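Local atomic coordinates of octenoyl-CoA reductase/carboxylase (Streptomyces sp., PDB entry 4A0S), a protein that catalyses the NADPH-dependent reductive carboxylation of 2-octenoyl-CoA, a carbon-fixing step that supplies an unusual extender unit for polyketide biosynthesis. Residues 74-79 with 398-403; 228-233 with 404-409; 28-33 with 80-85. All blocks are in the same frame, centred on the assembly; numbering follows the deposited sequence.

Interaction 1: 74-79 with 398-403; sequences INYNTV and RVVQTS. With NAP (NADP nicotinamide-adenine-dinucleotide phosphate), chain F.
Val400 wedges its two methyls between side chains of the facing segment. The side chains of Val400 and Ile74 slide past each other in opposite directions, CG2 to CG2 at 3.7 Å, while Val400 CG1 meets Val79 CG2 and, at 3.8 Å, Tyr76 CD2, which it approaches obliquely to the ring. With Val400 CG1 anti to the backbone N (chi1 172°) the methyls diverge, CG2 toward Ile74, ahead of the helix, and CG1 toward Tyr76 and Val79 within it. One helical step on, Gln401 lays the CB-CG part of its extended chain across Val79 CG1, 3.7 Å from Gln401 CB; its amide end turns elsewhere, NE2 donating to Lys44 O and OE1 accepting from Arg398 NH1 and Val46 N. The contact joins the start of helix 76-82 to the end of helix 393-401, both in the enoyl reductase (medium-chain dehydrogenase/reductase) part of the chain, beside the NADP pyrophosphate. Helix 393-401 stops in a Schellman motif with Ser403 at positive phi; the hydroxyl of Ser403 bonds to Lys257, itself a ligand of NADP. Tyr76 lies along the cofactor: its CB packs on the nicotinamide ribose, and the pyrophosphate oxygen O2A sits at the ring edge, 3.3 Å from Tyr76 CD2. The phenol end is tied back to the other helix through a water, 2.7 Å from Tyr76 OH, which donates to the carbonyl O of Gln401.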
# COMPACT_ATOMS: atom_id res chain seq x y z
N ILE A 74 -33.08 1.32 -10.08
CA ILE A 74 -33.34 1.51 -8.66
C ILE A 74 -32.09 1.10 -7.91
O ILE A 74 -31.51 0.03 -8.17
CB ILE A 74 -34.55 0.69 -8.17
CG1 ILE A 74 -35.76 0.98 -9.05
CG2 ILE A 74 -34.84 1.02 -6.70
CD1 ILE A 74 -36.19 2.43 -9.02
N ASN A 75 -31.65 1.99 -7.03
CA ASN A 75 -30.62 1.67 -6.09
C ASN A 75 -31.22 1.68 -4.74
O ASN A 75 -32.31 2.23 -4.54
CB ASN A 75 -29.48 2.66 -6.20
CG ASN A 75 -28.60 2.33 -7.34
OD1 ASN A 75 -27.84 1.37 -7.27
ND2 ASN A 75 -28.74 3.06 -8.43
N TYR A 76 -30.54 1.07 -3.79
CA TYR A 76 -31.12 1.06 -2.50
C TYR A 76 -31.25 2.47 -1.99
O TYR A 76 -32.20 2.77 -1.29
CB TYR A 76 -30.44 0.09 -1.53
CG TYR A 76 -31.48 -0.54 -0.65
CD1 TYR A 76 -32.10 0.20 0.35
CD2 TYR A 76 -31.91 -1.84 -0.85
CE1 TYR A 76 -33.08 -0.33 1.16
CE2 TYR A 76 -32.92 -2.40 -0.04
CZ TYR A 76 -33.50 -1.62 0.97
OH TYR A 76 -34.47 -2.13 1.82
N ASN A 77 -30.33 3.36 -2.37
CA ASN A 77 -30.41 4.73 -1.88
C ASN A 77 -31.68 5.43 -2.37
O ASN A 77 -32.19 6.33 -1.69
CB ASN A 77 -29.14 5.56 -2.15
CG ASN A 77 -28.90 5.84 -3.64
OD1 ASN A 77 -29.57 5.30 -4.51
ND2 ASN A 77 -27.92 6.70 -3.93
N THR A 78 -32.19 4.99 -3.51
CA THR A 78 -33.47 5.45 -4.05
C THR A 78 -34.56 5.09 -3.07
O THR A 78 -35.40 5.92 -2.73
CB THR A 78 -33.76 4.82 -5.43
OG1 THR A 78 -32.59 4.90 -6.25
CG2 THR A 78 -34.96 5.53 -6.13
N VAL A 79 -34.55 3.83 -2.64
CA VAL A 79 -35.42 3.34 -1.57
C VAL A 79 -35.23 4.13 -0.27
O VAL A 79 -36.22 4.58 0.30
CB VAL A 79 -35.19 1.84 -1.30
CG1 VAL A 79 -36.07 1.35 -0.15
CG2 VAL A 79 -35.42 1.02 -2.57
N ARG A 398 -40.36 -0.05 -5.03
CA ARG A 398 -41.02 -0.93 -4.08
C ARG A 398 -40.47 -2.34 -4.20
O ARG A 398 -40.25 -3.02 -3.20
CB ARG A 398 -42.53 -0.92 -4.35
CG ARG A 398 -43.36 -1.78 -3.42
CD ARG A 398 -43.29 -1.26 -2.00
NE ARG A 398 -44.24 -1.94 -1.14
CZ ARG A 398 -44.22 -1.87 0.19
NH1 ARG A 398 -43.28 -1.17 0.82
NH2 ARG A 398 -45.14 -2.52 0.89
N VAL A 399 -40.27 -2.80 -5.43
CA VAL A 399 -39.73 -4.14 -5.64
C VAL A 399 -38.42 -4.30 -4.87
O VAL A 399 -38.27 -5.24 -4.11
CB VAL A 399 -39.53 -4.45 -7.15
CG1 VAL A 399 -38.50 -5.56 -7.35
CG2 VAL A 399 -40.87 -4.80 -7.81
N VAL A 400 -37.50 -3.36 -5.08
CA VAL A 400 -36.23 -3.36 -4.37
C VAL A 400 -36.41 -3.19 -2.87
O VAL A 400 -35.79 -3.90 -2.09
CB VAL A 400 -35.26 -2.28 -4.92
CG1 VAL A 400 -33.99 -2.18 -4.03
CG2 VAL A 400 -34.90 -2.62 -6.35
N GLN A 401 -37.29 -2.28 -2.48
CA GLN A 401 -37.63 -2.13 -1.07
C GLN A 401 -38.06 -3.44 -0.43
O GLN A 401 -37.66 -3.76 0.68
CB GLN A 401 -38.71 -1.08 -0.86
CG GLN A 401 -38.98 -0.85 0.62
CD GLN A 401 -40.00 0.22 0.84
OE1 GLN A 401 -40.91 0.39 0.05
NE2 GLN A 401 -39.88 0.94 1.94
N THR A 402 -38.89 -4.20 -1.14
CA THR A 402 -39.46 -5.42 -0.59
C THR A 402 -38.58 -6.64 -0.91
O THR A 402 -38.99 -7.77 -0.70
CB THR A 402 -40.89 -5.63 -1.08
OG1 THR A 402 -40.89 -5.60 -2.50
CG2 THR A 402 -41.80 -4.51 -0.57
N SER A 403 -37.38 -6.37 -1.42
CA SER A 403 -36.38 -7.40 -1.68
C SER A 403 -36.92 -8.50 -2.59
O SER A 403 -36.60 -9.68 -2.42
CB SER A 403 -35.80 -7.94 -0.36
OG SER A 403 -34.78 -8.91 -0.58
PA NAP F . -30.18 -4.80 -3.03
O1A NAP F . -30.06 -4.94 -4.59
O2A NAP F . -31.56 -4.75 -2.46
O5B NAP F . -29.45 -6.03 -2.45
C5B NAP F . -29.29 -6.07 -1.04
C4B NAP F . -29.17 -7.54 -0.66
O4B NAP F . -28.96 -7.55 0.75
C3B NAP F . -30.45 -8.35 -0.95
O3B NAP F . -30.11 -9.27 -1.97
C2B NAP F . -30.66 -9.17 0.31
O2B NAP F . -29.95 -10.41 0.27
C1B NAP F . -30.06 -8.35 1.39
N9A NAP F . -31.08 -7.39 1.87
C8A NAP F . -32.08 -6.79 1.18
N7A NAP F . -32.76 -5.96 1.98
C5A NAP F . -32.17 -6.04 3.17
C6A NAP F . -32.45 -5.44 4.37
N6A NAP F . -33.45 -4.56 4.47
N1A NAP F . -31.67 -5.73 5.41
C2A NAP F . -30.65 -6.57 5.30
N3A NAP F . -30.37 -7.19 4.17
C4A NAP F . -31.12 -6.93 3.10
O3 NAP F . -29.37 -3.52 -2.52
PN NAP F . -27.85 -3.19 -2.95
O1N NAP F . -28.06 -2.24 -4.18
O2N NAP F . -26.98 -4.41 -3.12
O5D NAP F . -27.46 -2.31 -1.68
C5D NAP F . -27.28 -3.03 -0.47
C4D NAP F . -26.89 -2.00 0.55
O4D NAP F . -25.67 -1.36 0.04
C3D NAP F . -27.91 -0.87 0.70
O3D NAP F . -27.90 -0.61 2.12
C2D NAP F . -27.31 0.28 -0.08
O2D NAP F . -27.74 1.56 0.44
C1D NAP F . -25.86 0.06 0.28
N1N NAP F . -25.08 0.57 -0.82
C2N NAP F . -24.04 1.42 -0.51
C3N NAP F . -23.31 1.88 -1.57
C7N NAP F . -22.20 2.81 -1.24
O7N NAP F . -21.89 3.05 -0.07
N7N NAP F . -21.66 3.34 -2.30
C4N NAP F . -23.58 1.52 -2.89
C5N NAP F . -24.61 0.65 -3.22
C6N NAP F . -25.37 0.17 -2.16
P2B NAP F . -30.44 -11.51 1.35
O1X NAP F . -29.73 -12.78 0.62
O2X NAP F . -29.77 -11.24 2.79
O3X NAP F . -31.94 -11.40 1.24
O HOH W 1 -35.53 -4.63 1.59

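Interaction 2: 228-233 with 404-409; sequences GASGGL and RQVGKV. With NAP (NADP nicotinamide-adenine-dinucleotide phosphate), chain F.
The glycine-rich turn of the Rossmann fold, residues 228-233 between strand 223-226 and helix 232-243, is met here by residues 404-409, which lead from helix 393-401 into strand 408-412. The join is a backbone one: Gly407 N donates to Ser230 O at 2.5 Å, a short, nearly straight bond (N-H...O 170°) lying in the carbonyl plane. Val406 packs beside it, its CG1 3.9 Å from Ser230 OG, and the bent Lys408 chain places CD against Gly232 CA, at 3.7 Å. The amine of Lys408 goes on to Ile74 O and Ser73 OG.

Both segments grip the NADP pyrophosphate. From the turn, Gly232 N donates to NAP O1A at 2.7 Å and Leu233 N to NAP O2N; these amides open helix 232-243, whose N-terminal end probably helps to offset the phosphate charge. The backbone of the glycine-rich turn lies directly against the cofactor, Gly228 CA coming within 3.3 Å of NAP O2B and Gly231 N as close to the ribose oxygen O3B. From residues 404-409 comes the amide of Gln405, its chain bent at chi2 (-69°), which carries NE2 to the phosphate oxygens. That single nitrogen reaches two oxygens of one phosphate, NAP O2A at 2.9 Å and, by a weak bond, O1A. Leu233 extends the site toward the nicotinamide end, its CD1 lying against the ring and its ribose. A water completes the bridge: it donates to Gln405 O and is hydrogen-bonded to NAP O3B and, at 2.6 Å, to Ser230 OG.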
# COMPACT_ATOMS: atom_id res chain seq x y z
N GLY A 228 -25.62 -10.71 1.18
CA GLY A 228 -26.68 -10.19 0.31
C GLY A 228 -26.27 -10.32 -1.14
O GLY A 228 -26.39 -9.36 -1.91
N ALA A 229 -25.78 -11.50 -1.50
CA ALA A 229 -25.00 -11.67 -2.72
C ALA A 229 -25.79 -11.55 -4.01
O ALA A 229 -25.23 -11.27 -5.05
CB ALA A 229 -24.24 -12.99 -2.68
N SER A 230 -27.10 -11.79 -3.95
CA SER A 230 -27.91 -11.80 -5.17
C SER A 230 -28.40 -10.41 -5.56
O SER A 230 -28.94 -10.22 -6.67
CB SER A 230 -29.12 -12.74 -5.02
OG SER A 230 -30.01 -12.21 -4.06
N GLY A 231 -28.22 -9.45 -4.66
CA GLY A 231 -28.65 -8.07 -4.91
C GLY A 231 -27.74 -7.30 -5.84
O GLY A 231 -26.87 -7.88 -6.48
N GLY A 232 -27.94 -5.98 -5.92
CA GLY A 232 -27.21 -5.12 -6.82
C GLY A 232 -25.71 -5.16 -6.57
O GLY A 232 -24.93 -5.43 -7.47
N LEU A 233 -25.30 -4.93 -5.33
CA LEU A 233 -23.89 -5.00 -5.00
C LEU A 233 -23.31 -6.39 -5.17
O LEU A 233 -22.24 -6.55 -5.77
CB LEU A 233 -23.65 -4.58 -3.57
CG LEU A 233 -23.75 -3.10 -3.27
CD1 LEU A 233 -23.62 -2.95 -1.76
CD2 LEU A 233 -22.66 -2.31 -4.04
N ARG A 404 -37.71 -8.10 -3.58
CA ARG A 404 -38.32 -9.04 -4.50
C ARG A 404 -37.49 -9.23 -5.75
O ARG A 404 -37.84 -10.04 -6.62
CB ARG A 404 -39.73 -8.59 -4.87
CG ARG A 404 -40.76 -8.76 -3.75
CD ARG A 404 -42.12 -8.22 -4.18
NE ARG A 404 -42.69 -8.96 -5.30
CZ ARG A 404 -43.26 -10.15 -5.20
NH1 ARG A 404 -43.32 -10.76 -4.02
NH2 ARG A 404 -43.75 -10.75 -6.28
N GLN A 405 -36.41 -8.47 -5.86
CA GLN A 405 -35.52 -8.55 -6.99
C GLN A 405 -34.22 -9.29 -6.68
O GLN A 405 -33.85 -9.45 -5.53
CB GLN A 405 -35.17 -7.13 -7.45
CG GLN A 405 -33.90 -6.55 -6.85
CD GLN A 405 -33.99 -6.23 -5.36
OE1 GLN A 405 -35.01 -6.47 -4.70
NE2 GLN A 405 -32.92 -5.68 -4.82
N VAL A 406 -33.57 -9.76 -7.72
CA VAL A 406 -32.17 -10.10 -7.63
C VAL A 406 -31.49 -9.17 -8.62
O VAL A 406 -32.15 -8.65 -9.54
CB VAL A 406 -31.91 -11.59 -7.93
CG1 VAL A 406 -32.66 -12.44 -6.93
CG2 VAL A 406 -32.32 -11.94 -9.38
N GLY A 407 -30.20 -8.94 -8.42
CA GLY A 407 -29.46 -8.08 -9.29
C GLY A 407 -30.05 -6.69 -9.29
O GLY A 407 -30.33 -6.13 -8.23
N LYS A 408 -30.24 -6.16 -10.48
CA LYS A 408 -30.57 -4.77 -10.65
C LYS A 408 -31.86 -4.62 -11.41
O LYS A 408 -32.10 -5.28 -12.43
CB LYS A 408 -29.47 -4.05 -11.43
CG LYS A 408 -28.17 -3.80 -10.68
CD LYS A 408 -28.30 -2.80 -9.53
CE LYS A 408 -28.91 -1.49 -10.00
NZ LYS A 408 -28.89 -0.47 -8.94
N VAL A 409 -32.69 -3.72 -10.91
CA VAL A 409 -33.90 -3.35 -11.59
C VAL A 409 -33.64 -2.08 -12.36
O VAL A 409 -33.36 -1.04 -11.77
CB VAL A 409 -35.06 -3.13 -10.62
CG1 VAL A 409 -36.32 -2.77 -11.43
CG2 VAL A 409 -35.31 -4.37 -9.82
PA NAP F . -30.18 -4.80 -3.03
O1A NAP F . -30.06 -4.94 -4.59
O2A NAP F . -31.56 -4.75 -2.46
O5B NAP F . -29.45 -6.03 -2.45
C5B NAP F . -29.29 -6.07 -1.04
C4B NAP F . -29.17 -7.54 -0.66
O4B NAP F . -28.96 -7.55 0.75
C3B NAP F . -30.45 -8.35 -0.95
O3B NAP F . -30.11 -9.27 -1.97
C2B NAP F . -30.66 -9.17 0.31
O2B NAP F . -29.95 -10.41 0.27
C1B NAP F . -30.06 -8.35 1.39
N9A NAP F . -31.08 -7.39 1.87
C8A NAP F . -32.08 -6.79 1.18
N7A NAP F . -32.76 -5.96 1.98
C5A NAP F . -32.17 -6.04 3.17
C6A NAP F . -32.45 -5.44 4.37
N6A NAP F . -33.45 -4.56 4.47
N1A NAP F . -31.67 -5.73 5.41
C2A NAP F . -30.65 -6.57 5.30
N3A NAP F . -30.37 -7.19 4.17
C4A NAP F . -31.12 -6.93 3.10
O3 NAP F . -29.37 -3.52 -2.52
PN NAP F . -27.85 -3.19 -2.95
O1N NAP F . -28.06 -2.24 -4.18
O2N NAP F . -26.98 -4.41 -3.12
O5D NAP F . -27.46 -2.31 -1.68
C5D NAP F . -27.28 -3.03 -0.47
C4D NAP F . -26.89 -2.00 0.55
O4D NAP F . -25.67 -1.36 0.04
C3D NAP F . -27.91 -0.87 0.70
O3D NAP F . -27.90 -0.61 2.12
C2D NAP F . -27.31 0.28 -0.08
O2D NAP F . -27.74 1.56 0.44
C1D NAP F . -25.86 0.06 0.28
N1N NAP F . -25.08 0.57 -0.82
C2N NAP F . -24.04 1.42 -0.51
C3N NAP F . -23.31 1.88 -1.57
C7N NAP F . -22.20 2.81 -1.24
O7N NAP F . -21.89 3.05 -0.07
N7N NAP F . -21.66 3.34 -2.30
C4N NAP F . -23.58 1.52 -2.89
C5N NAP F . -24.61 0.65 -3.22
C6N NAP F . -25.37 0.17 -2.16
P2B NAP F . -30.44 -11.51 1.35
O1X NAP F . -29.73 -12.78 0.62
O2X NAP F . -29.77 -11.24 2.79
O3X NAP F . -31.94 -11.40 1.24
O HOH W 2 -31.38 -9.96 -4.34

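Interaction 3: 28-33 with 80-85. With NAP (NADP nicotinamide-adenine-dinucleotide phosphate), chain F.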
# COMPACT_ATOMS: atom_id res chain seq x y z
N LEU A 28 -38.99 11.22 -11.55
CA LEU A 28 -39.32 10.53 -10.33
C LEU A 28 -38.71 11.38 -9.24
O LEU A 28 -37.50 11.61 -9.24
CB LEU A 28 -38.72 9.13 -10.29
CG LEU A 28 -39.24 8.26 -9.15
CD1 LEU A 28 -40.71 7.83 -9.38
CD2 LEU A 28 -38.33 7.06 -8.98
N HIS A 29 -39.54 11.86 -8.32
CA HIS A 29 -39.03 12.74 -7.29
C HIS A 29 -39.78 12.62 -6.00
O HIS A 29 -40.87 12.01 -5.93
CB HIS A 29 -39.06 14.19 -7.76
CG HIS A 29 -40.44 14.71 -8.00
ND1 HIS A 29 -41.15 14.44 -9.15
CD2 HIS A 29 -41.25 15.48 -7.23
CE1 HIS A 29 -42.34 15.02 -9.08
NE2 HIS A 29 -42.42 15.66 -7.93
N LEU A 30 -39.19 13.21 -4.97
CA LEU A 30 -39.84 13.36 -3.70
C LEU A 30 -40.17 14.83 -3.51
O LEU A 30 -39.61 15.70 -4.19
CB LEU A 30 -38.93 12.87 -2.59
CG LEU A 30 -38.44 11.43 -2.75
CD1 LEU A 30 -37.30 11.23 -1.79
CD2 LEU A 30 -39.57 10.43 -2.51
N ARG A 31 -41.07 15.08 -2.56
CA ARG A 31 -41.52 16.41 -2.24
C ARG A 31 -41.10 16.71 -0.82
O ARG A 31 -41.30 15.89 0.08
CB ARG A 31 -43.04 16.49 -2.39
CG ARG A 31 -43.56 16.27 -3.81
CD ARG A 31 -43.28 17.48 -4.72
NE ARG A 31 -44.00 18.67 -4.26
CZ ARG A 31 -43.54 19.92 -4.37
NH1 ARG A 31 -42.36 20.15 -4.92
NH2 ARG A 31 -44.27 20.93 -3.92
N ALA A 32 -40.50 17.88 -0.61
CA ALA A 32 -40.02 18.28 0.72
C ALA A 32 -41.12 18.22 1.77
O ALA A 32 -40.85 17.85 2.92
CB ALA A 32 -39.41 19.68 0.67
N GLU A 33 -42.33 18.57 1.37
CA GLU A 33 -43.50 18.57 2.24
C GLU A 33 -43.80 17.19 2.81
O GLU A 33 -44.44 17.09 3.86
CB GLU A 33 -44.73 19.12 1.51
CG GLU A 33 -44.96 18.50 0.12
CD GLU A 33 -46.15 19.10 -0.61
OE1 GLU A 33 -47.23 19.25 0.01
OE2 GLU A 33 -46.02 19.41 -1.82
N TRP A 80 -33.99 4.27 0.21
CA TRP A 80 -33.75 5.05 1.42
C TRP A 80 -34.34 6.44 1.27
O TRP A 80 -35.02 6.92 2.17
CB TRP A 80 -32.25 5.19 1.73
CG TRP A 80 -31.52 3.93 2.05
CD1 TRP A 80 -30.35 3.51 1.48
CD2 TRP A 80 -31.91 2.93 2.98
NE1 TRP A 80 -29.98 2.31 2.02
CE2 TRP A 80 -30.91 1.92 2.93
CE3 TRP A 80 -32.99 2.77 3.85
CZ2 TRP A 80 -30.97 0.77 3.73
CZ3 TRP A 80 -33.06 1.63 4.64
CH2 TRP A 80 -32.04 0.64 4.58
N SER A 81 -34.08 7.08 0.12
CA SER A 81 -34.63 8.41 -0.21
C SER A 81 -36.13 8.47 -0.04
O SER A 81 -36.65 9.37 0.62
CB SER A 81 -34.38 8.78 -1.67
OG SER A 81 -33.02 8.95 -1.92
N ALA A 82 -36.81 7.56 -0.72
CA ALA A 82 -38.26 7.55 -0.75
C ALA A 82 -38.86 7.20 0.61
O ALA A 82 -40.04 7.45 0.86
CB ALA A 82 -38.75 6.61 -1.80
N MET A 83 -38.05 6.60 1.48
CA MET A 83 -38.44 6.35 2.86
C MET A 83 -38.06 7.49 3.80
O MET A 83 -38.39 7.45 4.99
CB MET A 83 -37.76 5.08 3.37
CG MET A 83 -38.26 3.80 2.75
SD MET A 83 -37.25 2.40 3.23
CE MET A 83 -37.37 2.40 5.00
N PHE A 84 -37.36 8.50 3.27
CA PHE A 84 -36.75 9.58 4.07
C PHE A 84 -35.82 9.06 5.18
O PHE A 84 -35.62 9.70 6.22
CB PHE A 84 -37.82 10.56 4.59
CG PHE A 84 -38.76 11.04 3.51
CD1 PHE A 84 -38.38 12.04 2.62
CD2 PHE A 84 -40.04 10.49 3.38
CE1 PHE A 84 -39.25 12.49 1.61
CE2 PHE A 84 -40.92 10.93 2.38
CZ PHE A 84 -40.52 11.93 1.49
N GLU A 85 -35.21 7.90 4.92
CA GLU A 85 -34.28 7.27 5.84
C GLU A 85 -32.82 7.25 5.35
O GLU A 85 -32.57 7.24 4.15
CB GLU A 85 -34.72 5.85 6.15
CG GLU A 85 -35.97 5.79 6.98
CD GLU A 85 -36.21 4.41 7.53
OE1 GLU A 85 -35.44 3.49 7.17
OE2 GLU A 85 -37.15 4.24 8.33
PA NAP F . -30.18 -4.80 -3.03
O1A NAP F . -30.06 -4.94 -4.59
O2A NAP F . -31.56 -4.75 -2.46
O5B NAP F . -29.45 -6.03 -2.45
C5B NAP F . -29.29 -6.07 -1.04
C4B NAP F . -29.17 -7.54 -0.66
O4B NAP F . -28.96 -7.55 0.75
C3B NAP F . -30.45 -8.35 -0.95
O3B NAP F . -30.11 -9.27 -1.97
C2B NAP F . -30.66 -9.17 0.31
O2B NAP F . -29.95 -10.41 0.27
C1B NAP F . -30.06 -8.35 1.39
N9A NAP F . -31.08 -7.39 1.87
C8A NAP F . -32.08 -6.79 1.18
N7A NAP F . -32.76 -5.96 1.98
C5A NAP F . -32.17 -6.04 3.17
C6A NAP F . -32.45 -5.44 4.37
N6A NAP F . -33.45 -4.56 4.47
N1A NAP F . -31.67 -5.73 5.41
C2A NAP F . -30.65 -6.57 5.30
N3A NAP F . -30.37 -7.19 4.17
C4A NAP F . -31.12 -6.93 3.10
O3 NAP F . -29.37 -3.52 -2.52
PN NAP F . -27.85 -3.19 -2.95
O1N NAP F . -28.06 -2.24 -4.18
O2N NAP F . -26.98 -4.41 -3.12
O5D NAP F . -27.46 -2.31 -1.68
C5D NAP F . -27.28 -3.03 -0.47
C4D NAP F . -26.89 -2.00 0.55
O4D NAP F . -25.67 -1.36 0.04
C3D NAP F . -27.91 -0.87 0.70
O3D NAP F . -27.90 -0.61 2.12
C2D NAP F . -27.31 0.28 -0.08
O2D NAP F . -27.74 1.56 0.44
C1D NAP F . -25.86 0.06 0.28
N1N NAP F . -25.08 0.57 -0.82
C2N NAP F . -24.04 1.42 -0.51
C3N NAP F . -23.31 1.88 -1.57
C7N NAP F . -22.20 2.81 -1.24
O7N NAP F . -21.89 3.05 -0.07
N7N NAP F . -21.66 3.34 -2.30
C4N NAP F . -23.58 1.52 -2.89
C5N NAP F . -24.61 0.65 -3.22
C6N NAP F . -25.37 0.17 -2.16
P2B NAP F . -30.44 -11.51 1.35
O1X NAP F . -29.73 -12.78 0.62
O2X NAP F . -29.77 -11.24 2.79
O3X NAP F . -31.94 -11.40 1.24
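Leu30 gives up the largest area in this contact, pointing from its strand toward the C-terminal part of helix 76-82. Its two methyls divide the work. CD1 lies over the backbone of Ser81, 3.1 Å from Ser81 O and 3.8 Å from Ser81 CB, whereas CD2 rests on Ala82, 3.6 Å from its CA. Phe84, second in buried area, starts off to one side, but chi1 of -49° brings its ring back to the strand, where CE1 stands 4.1 Å from Leu30 CD1 and near Arg31 O, both oblique to the ring. Ser81 O sits above one face of the same ring, displaced toward its rim, so this carbonyl is in touch with both Leu30 and Phe84 while it accepts the backbone N-H of Phe84. Phe84 has positive phi and closes the helix as a Schellman motif, Glu85 N returning to Trp80 O. Trp80 heads to the cofactor, NE1 donating to NAP O2D at 2.8 Å. This is packing of strand 24-31, from an antiparallel sheet with strands 51-52, 54-56 and 110-112, onto helix 76-82, with helix 46-49 beside Leu30, Ala82 and Phe84, and helix 89-97 against Leu30 and Ser81.

How the interactions relate
All three contacts touch the same NADP, 1 and 2 at the pyrophosphate, 3 through Trp80 at the nicotinamide ribose. Interactions 1 and 2, with centres 10 Å apart, are joined directly: Ile74 N lies 2.9 Å from Val409 O, a probable hydrogen bond. Helix 393-401 of interaction 1 runs on through the chain into strand 408-412 of interaction 2. Interaction 3 shares helix 76-82 with interaction 1, centres 12 Å apart, and the two meet where Gln401 NE2 packs 3.3 Å from Met83 SD and where the rings of Tyr76 and Trp80 meet. Interactions 2 and 3 do not touch, their nearest atoms being about 9 Å apart. Asn77 of interaction 1 and Trp80 of interaction 3 also touch octanoyl-CoA.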